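Local coordinates for GENE 22 product (Bacillus phage spp1, PDB 2XC8), which is of unknown function but resembles in fold a domain of the lactococcal phage p2 receptor-binding protein, at residues E19-L31 against F39-D51. Numbering follows the deposited sequence.
Sequences ETETGIEVSAGEL and FPVEEVSFDLTPD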
ATOM      1  N   GLU B  19       4.995   1.672   4.045  1.00 25.21           N
ATOM      2  CA  GLU B  19       5.450   1.967   5.396  1.00 24.37           C
ATOM      3  C   GLU B  19       6.149   0.742   5.978  1.00 28.06           C
ATOM      4  O   GLU B  19       5.611  -0.368   5.947  1.00 28.75           O
ATOM      5  CB  GLU B  19       4.268   2.370   6.285  1.00 25.52           C
ATOM      6  CG  GLU B  19       4.647   2.729   7.723  1.00 32.93           C
ATOM      7  CD  GLU B  19       3.463   2.723   8.681  1.00 43.41           C
ATOM      8  OE1 GLU B  19       2.314   2.519   8.233  1.00 43.78           O
ATOM      9  OE2 GLU B  19       3.686   2.925   9.894  1.00 35.10           O
ATOM     10  N   THR B  20       7.354   0.958   6.497  1.00 24.32           N
ATOM     11  CA  THR B  20       8.098  -0.074   7.215  1.00 25.82           C
ATOM     12  C   THR B  20       8.073   0.285   8.700  1.00 30.66           C
ATOM     13  O   THR B  20       7.539   1.333   9.070  1.00 27.81           O
ATOM     14  CB  THR B  20       9.555  -0.184   6.707  1.00 29.44           C
ATOM     15  OG1 THR B  20      10.229   1.066   6.905  1.00 26.52           O
ATOM     16  CG2 THR B  20       9.589  -0.542   5.223  1.00 26.76           C
ATOM     17  N   GLU B  21       8.601  -0.538   9.569  1.00 30.61           N
ATOM     18  CA  GLU B  21       8.630  -0.243  10.970  1.00 31.47           C
ATOM     19  C   GLU B  21       9.541   0.935  11.284  1.00 34.89           C
ATOM     20  O   GLU B  21       9.311   1.640  12.199  1.00 34.17           O
ATOM     21  CB  GLU B  21       8.969  -1.511  11.770  1.00 35.79           C
ATOM     22  CG  GLU B  21       7.754  -2.086  12.570  1.00 49.58           C
ATOM     23  CD  GLU B  21       7.604  -3.637  12.656  1.00 74.45           C
ATOM     24  OE1 GLU B  21       8.579  -4.378  12.890  1.00 69.79           O
ATOM     25  OE2 GLU B  21       6.470  -4.106  12.546  1.00 68.22           O
ATOM     26  N   THR B  22      10.541   1.186  10.470  1.00 30.72           N
ATOM     27  CA  THR B  22      11.479   2.290  10.684  1.00 29.38           C
ATOM     28  C   THR B  22      11.116   3.555   9.899  1.00 30.38           C
ATOM     29  O   THR B  22      11.405   4.665  10.350  1.00 30.11           O
ATOM     30  CB  THR B  22      12.940   1.888  10.365  1.00 37.53           C
ATOM     31  OG1 THR B  22      13.016   1.352   9.038  1.00 39.97           O
ATOM     32  CG2 THR B  22      13.448   0.851  11.361  1.00 34.71           C
ATOM     33  N   GLY B  23      10.488   3.391   8.735  1.00 25.01           N
ATOM     34  CA  GLY B  23      10.104   4.543   7.918  1.00 22.70           C
ATOM     35  C   GLY B  23       9.332   4.251   6.646  1.00 25.23           C
ATOM     36  O   GLY B  23       8.350   3.504   6.659  1.00 24.58           O
ATOM     37  N   ILE B  24       9.780   4.861   5.550  1.00 21.10           N
ATOM     38  CA  ILE B  24       9.120   4.752   4.250  1.00 20.38           C
ATOM     39  C   ILE B  24      10.084   4.193   3.205  1.00 26.61           C
ATOM     40  O   ILE B  24      11.241   4.610   3.128  1.00 26.50           O
ATOM     41  CB  ILE B  24       8.553   6.130   3.778  1.00 21.68           C
ATOM     42  CG1 ILE B  24       7.472   6.651   4.743  1.00 21.15           C
ATOM     43  CG2 ILE B  24       8.033   6.069   2.333  1.00 20.63           C
ATOM     44  CD1 ILE B  24       6.195   5.801   4.828  1.00 23.02           C
ATOM     45  N   GLU B  25       9.593   3.241   2.414  1.00 25.42           N
ATOM     46  CA  GLU B  25      10.342   2.665   1.304  1.00 25.95           C
ATOM     47  C   GLU B  25       9.623   2.896  -0.016  1.00 29.06           C
ATOM     48  O   GLU B  25       8.463   2.509  -0.178  1.00 28.39           O
ATOM     49  CB  GLU B  25      10.542   1.165   1.510  1.00 28.99           C
ATOM     50  CG  GLU B  25      11.936   0.777   1.970  1.00 43.03           C
ATOM     51  CD  GLU B  25      12.045  -0.705   2.283  1.00 64.51           C
ATOM     52  OE1 GLU B  25      11.516  -1.537   1.508  1.00 60.18           O
ATOM     53  OE2 GLU B  25      12.671  -1.042   3.312  1.00 57.91           O
ATOM     54  N   VAL B  26      10.316   3.535  -0.952  1.00 25.57           N
ATOM     55  CA  VAL B  26       9.816   3.688  -2.312  1.00 24.67           C
ATOM     56  C   VAL B  26      10.731   2.885  -3.229  1.00 28.89           C
ATOM     57  O   VAL B  26      11.943   3.112  -3.260  1.00 29.13           O
ATOM     58  CB  VAL B  26       9.768   5.173  -2.754  1.00 27.68           C
ATOM     59  CG1 VAL B  26       9.186   5.300  -4.155  1.00 26.51           C
ATOM     60  CG2 VAL B  26       8.957   6.008  -1.768  1.00 26.96           C
ATOM     61  N   SER B  27      10.148   1.937  -3.956  1.00 24.89           N
ATOM     62  CA  SER B  27      10.907   1.105  -4.883  1.00 25.04           C
ATOM     63  C   SER B  27      11.247   1.883  -6.151  1.00 27.13           C
ATOM     64  O   SER B  27      10.674   2.945  -6.411  1.00 26.07           O
ATOM     65  CB  SER B  27      10.125  -0.165  -5.233  1.00 30.05           C
ATOM     66  OG  SER B  27       9.060   0.115  -6.125  1.00 38.50           O
ATOM     67  N   ALA B  28      12.191   1.356  -6.926  1.00 23.56           N
ATOM     68  CA  ALA B  28      12.489   1.893  -8.246  1.00 22.73           C
ATOM     69  C   ALA B  28      11.285   1.650  -9.147  1.00 26.71           C
ATOM     70  O   ALA B  28      10.687   0.569  -9.116  1.00 27.24           O
ATOM     71  CB  ALA B  28      13.731   1.234  -8.822  1.00 24.24           C
ATOM     72  N   GLY B  29      10.922   2.655  -9.935  1.00 22.60           N
ATOM     73  CA  GLY B  29       9.754   2.548 -10.797  1.00 22.25           C
ATOM     74  C   GLY B  29       9.772   3.480 -11.987  1.00 26.34           C
ATOM     75  O   GLY B  29      10.835   3.912 -12.440  1.00 26.45           O
ATOM     76  N   GLU B  30       8.579   3.783 -12.489  1.00 22.39           N
ATOM     77  CA  GLU B  30       8.424   4.598 -13.685  1.00 21.67           C
ATOM     78  C   GLU B  30       7.347   5.657 -13.506  1.00 25.79           C
ATOM     79  O   GLU B  30       6.241   5.364 -13.044  1.00 26.29           O
ATOM     80  CB  GLU B  30       8.074   3.721 -14.889  1.00 23.19           C
ATOM     81  CG  GLU B  30       9.194   2.804 -15.357  1.00 33.49           C
ATOM     82  CD  GLU B  30       8.756   1.872 -16.471  1.00 49.93           C
ATOM     83  OE1 GLU B  30       9.471   1.793 -17.491  1.00 40.26           O
ATOM     84  OE2 GLU B  30       7.699   1.218 -16.331  1.00 44.04           O
ATOM     85  N   LEU B  31       7.686   6.887 -13.873  1.00 21.26           N
ATOM     86  CA  LEU B  31       6.718   7.971 -13.923  1.00 20.85           C
ATOM     87  C   LEU B  31       6.149   8.048 -15.334  1.00 24.14           C
ATOM     88  O   LEU B  31       6.895   8.185 -16.305  1.00 22.89           O
ATOM     89  CB  LEU B  31       7.373   9.299 -13.529  1.00 20.90           C
ATOM     90  CG  LEU B  31       6.500  10.559 -13.457  1.00 26.74           C
ATOM     91  CD1 LEU B  31       5.474  10.467 -12.335  1.00 26.88           C
ATOM     92  CD2 LEU B  31       7.370  11.792 -13.282  1.00 28.80           C
ATOM     93  N   PHE B  39       9.340   7.979 -17.675  1.00 21.03           N
ATOM     94  CA  PHE B  39      10.628   8.417 -17.139  1.00 20.03           C
ATOM     95  C   PHE B  39      11.056   7.494 -15.995  1.00 23.73           C
ATOM     96  O   PHE B  39      10.215   7.091 -15.187  1.00 22.62           O
ATOM     97  CB  PHE B  39      10.516   9.859 -16.620  1.00 21.71           C
ATOM     98  CG  PHE B  39       9.883  10.821 -17.596  1.00 23.80           C
ATOM     99  CD1 PHE B  39      10.666  11.526 -18.503  1.00 27.17           C
ATOM    100  CD2 PHE B  39       8.504  11.033 -17.596  1.00 25.63           C
ATOM    101  CE1 PHE B  39      10.089  12.419 -19.403  1.00 28.69           C
ATOM    102  CE2 PHE B  39       7.917  11.923 -18.496  1.00 28.95           C
ATOM    103  CZ  PHE B  39       8.713  12.618 -19.399  1.00 27.70           C
ATOM    104  N   PRO B  40      12.361   7.153 -15.916  1.00 21.47           N
ATOM    105  CA  PRO B  40      12.814   6.288 -14.823  1.00 20.96           C
ATOM    106  C   PRO B  40      12.879   7.018 -13.479  1.00 25.32           C
ATOM    107  O   PRO B  40      13.322   8.169 -13.414  1.00 24.22           O
ATOM    108  CB  PRO B  40      14.214   5.853 -15.271  1.00 22.84           C
ATOM    109  CG  PRO B  40      14.679   6.940 -16.169  1.00 27.46           C
ATOM    110  CD  PRO B  40      13.457   7.494 -16.845  1.00 22.81           C
ATOM    111  N   VAL B  41      12.426   6.346 -12.425  1.00 21.92           N
ATOM    112  CA  VAL B  41      12.446   6.901 -11.073  1.00 21.50           C
ATOM    113  C   VAL B  41      13.239   5.978 -10.150  1.00 25.69           C
ATOM    114  O   VAL B  41      12.931   4.790 -10.029  1.00 25.40           O
ATOM    115  CB  VAL B  41      11.013   7.134 -10.522  1.00 25.15           C
ATOM    116  CG1 VAL B  41      11.055   7.627  -9.083  1.00 24.78           C
ATOM    117  CG2 VAL B  41      10.258   8.130 -11.394  1.00 24.80           C
ATOM    118  N   GLU B  42      14.246   6.529  -9.514  1.00 23.62           N
ATOM    119  CA  GLU B  42      15.080   5.785  -8.591  1.00 24.21           C
ATOM    120  C   GLU B  42      14.426   5.458  -7.249  1.00 28.19           C
ATOM    121  O   GLU B  42      13.527   6.118  -6.792  1.00 27.14           O
ATOM    122  CB  GLU B  42      16.442   6.462  -8.421  1.00 26.21           C
ATOM    123  CG  GLU B  42      16.403   7.767  -7.636  1.00 40.66           C
ATOM    124  CD  GLU B  42      17.611   8.681  -7.823  1.00 64.39           C
ATOM    125  OE1 GLU B  42      18.671   8.340  -7.305  1.00 60.56           O
ATOM    126  OE2 GLU B  42      17.502   9.735  -8.463  1.00 56.92           O
ATOM    127  N   GLU B  43      14.836   4.374  -6.653  1.00 25.19           N
ATOM    128  CA  GLU B  43      14.407   4.037  -5.337  1.00 24.59           C
ATOM    129  C   GLU B  43      14.763   5.144  -4.324  1.00 27.36           C
ATOM    130  O   GLU B  43      15.635   5.909  -4.529  1.00 26.90           O
ATOM    131  CB  GLU B  43      14.917   2.634  -4.977  1.00 26.68           C
ATOM    132  CG  GLU B  43      16.186   2.572  -4.200  1.00 40.02           C
ATOM    133  CD  GLU B  43      16.767   1.167  -3.971  1.00 64.92           C
ATOM    134  OE1 GLU B  43      16.497   0.220  -4.697  1.00 55.63           O
ATOM    135  OE2 GLU B  43      17.536   1.009  -3.025  1.00 63.61           O
ATOM    136  N   VAL B  44      14.026   5.233  -3.246  1.00 23.85           N
ATOM    137  CA  VAL B  44      14.280   6.170  -2.177  1.00 23.31           C
ATOM    138  C   VAL B  44      13.677   5.658  -0.907  1.00 26.63           C
ATOM    139  O   VAL B  44      12.645   5.084  -0.905  1.00 26.36           O
ATOM    140  CB  VAL B  44      13.749   7.602  -2.487  1.00 26.78           C
ATOM    141  CG1 VAL B  44      12.273   7.666  -2.476  1.00 26.18           C
ATOM    142  CG2 VAL B  44      14.305   8.582  -1.560  1.00 26.50           C
ATOM    143  N   SER B  45      14.358   5.871   0.184  1.00 23.10           N
ATOM    144  CA  SER B  45      13.821   5.569   1.468  1.00 22.91           C
ATOM    145  C   SER B  45      14.283   6.519   2.577  1.00 26.38           C
ATOM    146  O   SER B  45      15.291   7.144   2.442  1.00 26.45           O
ATOM    147  CB  SER B  45      14.021   4.083   1.790  1.00 27.23           C
ATOM    148  OG  SER B  45      15.311   3.787   2.148  1.00 38.43           O
ATOM    149  N   PHE B  46      13.510   6.636   3.651  1.00 21.96           N
ATOM    150  CA  PHE B  46      13.853   7.493   4.784  1.00 21.41           C
ATOM    151  C   PHE B  46      13.201   7.014   6.078  1.00 26.08           C
ATOM    152  O   PHE B  46      12.111   6.435   6.058  1.00 25.30           O
ATOM    153  CB  PHE B  46      13.507   8.966   4.500  1.00 22.25           C
ATOM    154  CG  PHE B  46      12.043   9.225   4.241  1.00 22.38           C
ATOM    155  CD1 PHE B  46      11.200   9.628   5.275  1.00 24.11           C
ATOM    156  CD2 PHE B  46      11.512   9.096   2.959  1.00 23.90           C
ATOM    157  CE1 PHE B  46       9.849   9.879   5.042  1.00 24.51           C
ATOM    158  CE2 PHE B  46      10.162   9.345   2.716  1.00 25.97           C
ATOM    159  CZ  PHE B  46       9.330   9.738   3.759  1.00 23.52           C
ATOM    160  N   ASP B  47      13.878   7.259   7.197  1.00 23.81           N
ATOM    161  CA  ASP B  47      13.347   6.930   8.516  1.00 23.66           C
ATOM    162  C   ASP B  47      12.293   7.948   8.934  1.00 26.41           C
ATOM    163  O   ASP B  47      12.433   9.144   8.665  1.00 25.08           O
ATOM    164  CB  ASP B  47      14.467   6.898   9.561  1.00 26.61           C
ATOM    165  CG  ASP B  47      15.516   5.832   9.276  1.00 39.05           C
ATOM    166  OD1 ASP B  47      15.163   4.757   8.746  1.00 40.81           O
ATOM    167  OD2 ASP B  47      16.700   6.071   9.595  1.00 44.52           O
ATOM    168  N   LEU B  48      11.241   7.467   9.588  1.00 23.62           N
ATOM    169  CA  LEU B  48      10.236   8.345  10.177  1.00 22.91           C
ATOM    170  C   LEU B  48      10.624   8.633  11.626  1.00 28.08           C
ATOM    171  O   LEU B  48       9.935   8.234  12.572  1.00 29.15           O
ATOM    172  CB  LEU B  48       8.834   7.734  10.061  1.00 22.66           C
ATOM    173  CG  LEU B  48       8.216   7.712   8.657  1.00 26.64           C
ATOM    174  CD1 LEU B  48       7.054   6.734   8.594  1.00 26.82           C
ATOM    175  CD2 LEU B  48       7.773   9.106   8.210  1.00 27.01           C
ATOM    176  N   THR B  49      11.749   9.331  11.773  1.00 24.12           N
ATOM    177  CA  THR B  49      12.366   9.602  13.067  1.00 24.57           C
ATOM    178  C   THR B  49      11.558  10.622  13.868  1.00 27.27           C
ATOM    179  O   THR B  49      11.310  11.732  13.392  1.00 25.69           O
ATOM    180  CB  THR B  49      13.824  10.102  12.898  1.00 28.97           C
ATOM    181  OG1 THR B  49      14.531   9.237  11.999  1.00 29.17           O
ATOM    182  CG2 THR B  49      14.553  10.133  14.239  1.00 26.48           C
ATOM    183  N   PRO B  50      11.139  10.242  15.089  1.00 24.79           N
ATOM    184  CA  PRO B  50      10.443  11.190  15.950  1.00 24.63           C
ATOM    185  C   PRO B  50      11.423  12.115  16.670  1.00 29.13           C
ATOM    186  O   PRO B  50      12.614  11.808  16.765  1.00 29.42           O
ATOM    187  CB  PRO B  50       9.726  10.286  16.955  1.00 26.94           C
ATOM    188  CG  PRO B  50      10.577   9.068  17.044  1.00 32.43           C
ATOM    189  CD  PRO B  50      11.286   8.916  15.723  1.00 27.26           C
ATOM    190  N   ASP B  51      10.916  13.243  17.158  1.00 26.19           N
ATOM    191  CA  ASP B  51      11.690  14.157  17.990  1.00 26.94           C
ATOM    192  C   ASP B  51      11.236  13.984  19.435  1.00 31.18           C
ATOM    193  O   ASP B  51      10.082  13.633  19.684  1.00 30.09           O
ATOM    194  CB  ASP B  51      11.466  15.601  17.531  1.00 28.35           C
ATOM    195  CG  ASP B  51      12.327  16.602  18.282  1.00 37.50           C
ATOM    196  OD1 ASP B  51      13.561  16.601  18.084  1.00 39.57           O
ATOM    197  OD2 ASP B  51      11.764  17.399  19.063  1.00 39.64           O
TER
HETATM  198  O   HOH W   1      13.758  -0.623  -5.576  1.00 32.01           O
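Val26 and Val44 grip each other through two backbone hydrogen bonds, Val26 N to Val44 O at 2.8 Å and Val44 N to Val26 O. The same reciprocal pairing recurs at Ile24 with Phe46, Gly29 with Val41 and Leu31 with Phe39, and a further bond, from Leu48 N to Thr22 O, closes the far end. Between Val26 and Gly29 the regular pattern lapses: Ala28 N donates to a water 2.9 Å away, which in turn donates to Glu43 OE1 at 3.0 Å, bridging the interruption. On either side of it the arms are set differently: strands 23-26 and 44-47 run almost exactly antiparallel (178°), whereas 29-31 and 39-41 lie at 136° to each other.

The example is thus an antiparallel beta hairpin, strands 23-33 and 37-47, with an irregularity in both arms. One face looks into the protein, carrying Ile24, Val26, Leu31, Phe39, Val41, Val44 and Phe46; Trp73 of strand 71-79 packs against Val26, Val41 and Val44, and Met64 of strand 56-64 meets Leu31 and Phe39. Glu25, Glu30, Pro40 and Ser45 occupy the other face.

On the inner face Phe46 has CG lodged between its backbone N and carbonyl carbon (chi1 61°), which brings the ring alongside Ile24. Ile24 CB then sits over one ring face, offset toward the rim and 4.0 Å from the centroid, a CH-pi contact. Leu48 CD1 approaches Ile24 CG1 obliquely at 3.9 Å. Farther along, the valines lie side by side, with Val44 CG1 against Val26 CB at 3.5 Å. Beyond the irregularity, Val41 CG2 reaches Leu31 CB at 3.8 Å.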